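Local coordinates for protein P35 antigen (Borrelia burgdorferi, PDB 4ALY) that sits on the outer surface of the Lyme disease spirochaete as a lipoprotein and is critical for infection after a tick bite, at residues E130-S138 with G174-E182. Residues are numbered along the deposited sequence; the frame is centred on the assembly and turned at random.
Sequences EERRMLYTS and GFSIQLAME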
# COMPACT_ATOMS: atom_id res chain seq x y z
N GLU A 130 2.09 -3.63 12.82
CA GLU A 130 2.84 -3.62 11.55
C GLU A 130 2.03 -3.26 10.29
O GLU A 130 2.43 -2.38 9.50
CB GLU A 130 3.53 -4.93 11.31
CG GLU A 130 5.03 -4.82 11.25
CD GLU A 130 5.58 -5.48 9.98
OE1 GLU A 130 4.77 -6.05 9.21
OE2 GLU A 130 6.81 -5.42 9.72
N GLU A 131 0.90 -3.92 10.11
CA GLU A 131 0.04 -3.72 8.97
C GLU A 131 -0.58 -2.31 8.96
O GLU A 131 -0.65 -1.60 7.95
CB GLU A 131 -1.05 -4.77 9.01
CG GLU A 131 -0.57 -6.13 8.64
CD GLU A 131 -0.16 -6.96 9.83
OE1 GLU A 131 0.03 -6.46 10.98
OE2 GLU A 131 -0.02 -8.17 9.59
N ARG A 132 -0.99 -1.86 10.10
CA ARG A 132 -1.37 -0.49 10.19
C ARG A 132 -0.24 0.49 9.68
O ARG A 132 -0.50 1.37 8.84
CB ARG A 132 -1.76 -0.22 11.60
CG ARG A 132 -3.22 -0.13 11.83
CD ARG A 132 -3.41 0.49 13.22
NE ARG A 132 -3.70 -0.73 13.89
CZ ARG A 132 -3.19 -1.20 15.00
NH1 ARG A 132 -2.34 -0.51 15.77
NH2 ARG A 132 -3.67 -2.38 15.36
N ARG A 133 0.97 0.34 10.20
CA ARG A 133 2.16 1.11 9.81
C ARG A 133 2.38 1.11 8.27
O ARG A 133 2.52 2.21 7.60
CB ARG A 133 3.42 0.63 10.58
CG ARG A 133 4.60 1.66 10.60
CD ARG A 133 5.36 1.67 9.25
NE ARG A 133 5.76 0.33 8.87
CZ ARG A 133 6.05 -0.01 7.62
NH1 ARG A 133 5.92 0.91 6.70
NH2 ARG A 133 6.43 -1.23 7.29
N MET A 134 2.30 -0.09 7.67
CA MET A 134 2.46 -0.24 6.18
C MET A 134 1.34 0.54 5.51
O MET A 134 1.55 1.23 4.55
CB MET A 134 2.44 -1.70 5.78
CG MET A 134 3.79 -2.30 5.41
SD MET A 134 3.78 -4.07 5.68
CE MET A 134 5.53 -4.48 5.81
N LEU A 135 0.14 0.50 6.05
CA LEU A 135 -0.89 1.29 5.46
C LEU A 135 -0.53 2.81 5.50
O LEU A 135 -0.78 3.54 4.53
CB LEU A 135 -2.18 1.04 6.21
CG LEU A 135 -3.37 1.87 5.77
CD1 LEU A 135 -3.73 1.63 4.28
CD2 LEU A 135 -4.54 1.48 6.73
N TYR A 136 0.04 3.29 6.62
CA TYR A 136 0.32 4.73 6.78
C TYR A 136 1.45 5.12 5.82
O TYR A 136 1.39 6.16 5.16
CB TYR A 136 0.74 5.06 8.23
CG TYR A 136 -0.24 4.70 9.33
CD1 TYR A 136 -1.63 4.76 9.14
CD2 TYR A 136 0.22 4.30 10.58
CE1 TYR A 136 -2.52 4.47 10.16
CE2 TYR A 136 -0.65 3.95 11.60
CZ TYR A 136 -2.04 4.07 11.39
OH TYR A 136 -2.94 3.77 12.41
N THR A 137 2.48 4.28 5.74
CA THR A 137 3.55 4.43 4.80
C THR A 137 3.03 4.47 3.35
O THR A 137 3.62 5.19 2.52
CB THR A 137 4.55 3.29 4.99
OG1 THR A 137 5.04 3.36 6.33
CG2 THR A 137 5.73 3.40 4.08
N SER A 138 1.91 3.79 3.07
CA SER A 138 1.42 3.69 1.70
C SER A 138 0.90 5.03 1.26
O SER A 138 0.65 5.28 0.07
CB SER A 138 0.37 2.58 1.55
OG SER A 138 -0.94 3.00 1.92
N GLY A 174 -4.24 -0.12 -0.71
CA GLY A 174 -3.11 0.67 -0.17
C GLY A 174 -2.12 -0.17 0.61
O GLY A 174 -0.89 -0.17 0.30
N PHE A 175 -2.64 -0.95 1.57
CA PHE A 175 -1.75 -1.87 2.30
C PHE A 175 -1.02 -2.78 1.29
O PHE A 175 0.22 -2.93 1.38
CB PHE A 175 -2.48 -2.65 3.37
CG PHE A 175 -1.72 -3.83 3.87
CD1 PHE A 175 -0.80 -3.70 4.92
CD2 PHE A 175 -1.91 -5.08 3.31
CE1 PHE A 175 -0.10 -4.80 5.37
CE2 PHE A 175 -1.19 -6.20 3.74
CZ PHE A 175 -0.28 -6.06 4.77
N SER A 176 -1.72 -3.34 0.30
CA SER A 176 -1.09 -4.48 -0.44
C SER A 176 0.10 -4.02 -1.26
O SER A 176 1.06 -4.73 -1.41
CB SER A 176 -2.13 -5.16 -1.34
OG SER A 176 -3.04 -5.85 -0.53
N ILE A 177 0.00 -2.81 -1.83
CA ILE A 177 1.03 -2.20 -2.69
C ILE A 177 2.32 -1.88 -1.90
O ILE A 177 3.46 -2.16 -2.36
CB ILE A 177 0.52 -0.88 -3.26
CG1 ILE A 177 -0.74 -1.11 -4.15
CG2 ILE A 177 1.66 -0.16 -3.98
CD1 ILE A 177 -1.41 0.19 -4.54
N GLN A 178 2.13 -1.27 -0.72
CA GLN A 178 3.20 -0.99 0.21
C GLN A 178 3.89 -2.29 0.69
O GLN A 178 5.10 -2.41 0.53
CB GLN A 178 2.70 -0.13 1.38
CG GLN A 178 3.81 0.41 2.22
CD GLN A 178 4.75 1.31 1.41
OE1 GLN A 178 4.32 2.12 0.57
NE2 GLN A 178 6.06 1.15 1.65
N LEU A 179 3.13 -3.26 1.22
CA LEU A 179 3.67 -4.60 1.53
C LEU A 179 4.49 -5.17 0.37
O LEU A 179 5.61 -5.67 0.57
CB LEU A 179 2.55 -5.59 1.88
CG LEU A 179 2.98 -7.06 1.99
CD1 LEU A 179 3.98 -7.30 3.14
CD2 LEU A 179 1.77 -7.97 2.20
N ALA A 180 3.94 -5.09 -0.85
CA ALA A 180 4.69 -5.61 -2.01
C ALA A 180 6.04 -4.90 -2.12
O ALA A 180 7.06 -5.58 -2.32
CB ALA A 180 3.91 -5.48 -3.30
N MET A 181 6.08 -3.57 -2.01
CA MET A 181 7.36 -2.86 -2.13
C MET A 181 8.41 -3.33 -1.11
O MET A 181 9.62 -3.37 -1.40
CB MET A 181 7.19 -1.35 -2.03
CG MET A 181 6.34 -0.74 -3.14
SD MET A 181 5.79 0.93 -2.75
CE MET A 181 7.23 1.88 -3.19
N GLU A 182 7.94 -3.72 0.08
CA GLU A 182 8.87 -4.01 1.16
C GLU A 182 9.29 -5.49 1.17
O GLU A 182 10.38 -5.82 1.63
CB GLU A 182 8.31 -3.58 2.53
CG GLU A 182 7.89 -2.12 2.50
CD GLU A 182 7.51 -1.53 3.84
OE1 GLU A 182 7.32 -2.30 4.81
OE2 GLU A 182 7.37 -0.28 3.88
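A knob-into-hole contact joins the short helix 129-137 to the long helix 163-189 in the core of this all-helical outer surface lipoprotein. Met134 is the knob; its side chain enters a hole formed by Phe175, Gln178, Leu179 and Glu182. Met134 CB lies 3.9 Å from Phe175 CD1. Its sulfur stands beside the same ring in an oblique Met-aromatic contact, with SD 5.0 Å from the ring centroid. Beyond CG the chain runs extended (chi2 155°), which carries SD and CE past the ring to Leu179 CD1 and the Glu182 carboxylate. Glu131 lies alongside Phe175, its CG 3.6 Å from Phe175 CE1. The short helix packs across the long one, the segment axes being 94° apart and 8.0 Å at closest approach. Both segments fall in the Borrelia Bbcrasp-1 family region. Next to the knob is a salt bridge. Arg133 and Glu182 meet from opposite directions with their flat groups nearly coplanar. Arg133 NH2 donates to the syn lone pair of Glu182 OE1 at 2.8 Å, while NH1 makes a weak bond to OE2. Arg133 NH1 also donates in plane to Thr137 OG1 (2.6 Å), which helps fix the rotation of the guanidinium. Gln178 NE2 reaches Glu182 OE2 at 3.0 Å from above the carboxylate plane. On the other end of that amide, Gln178 OE1 is hydrogen-bonded to Lys217 of helix 200-233. The Thr137 and Gln178 side chains cross at about a right angle, with Thr137 CG2 touching Gln178 NE2. Ser138 CB packs 3.3 Å from Gly174 O. With no side chain, Gly174 leaves room for the Ser138 hydroxyl, which bonds to Leu135 O and Trp220 NE1.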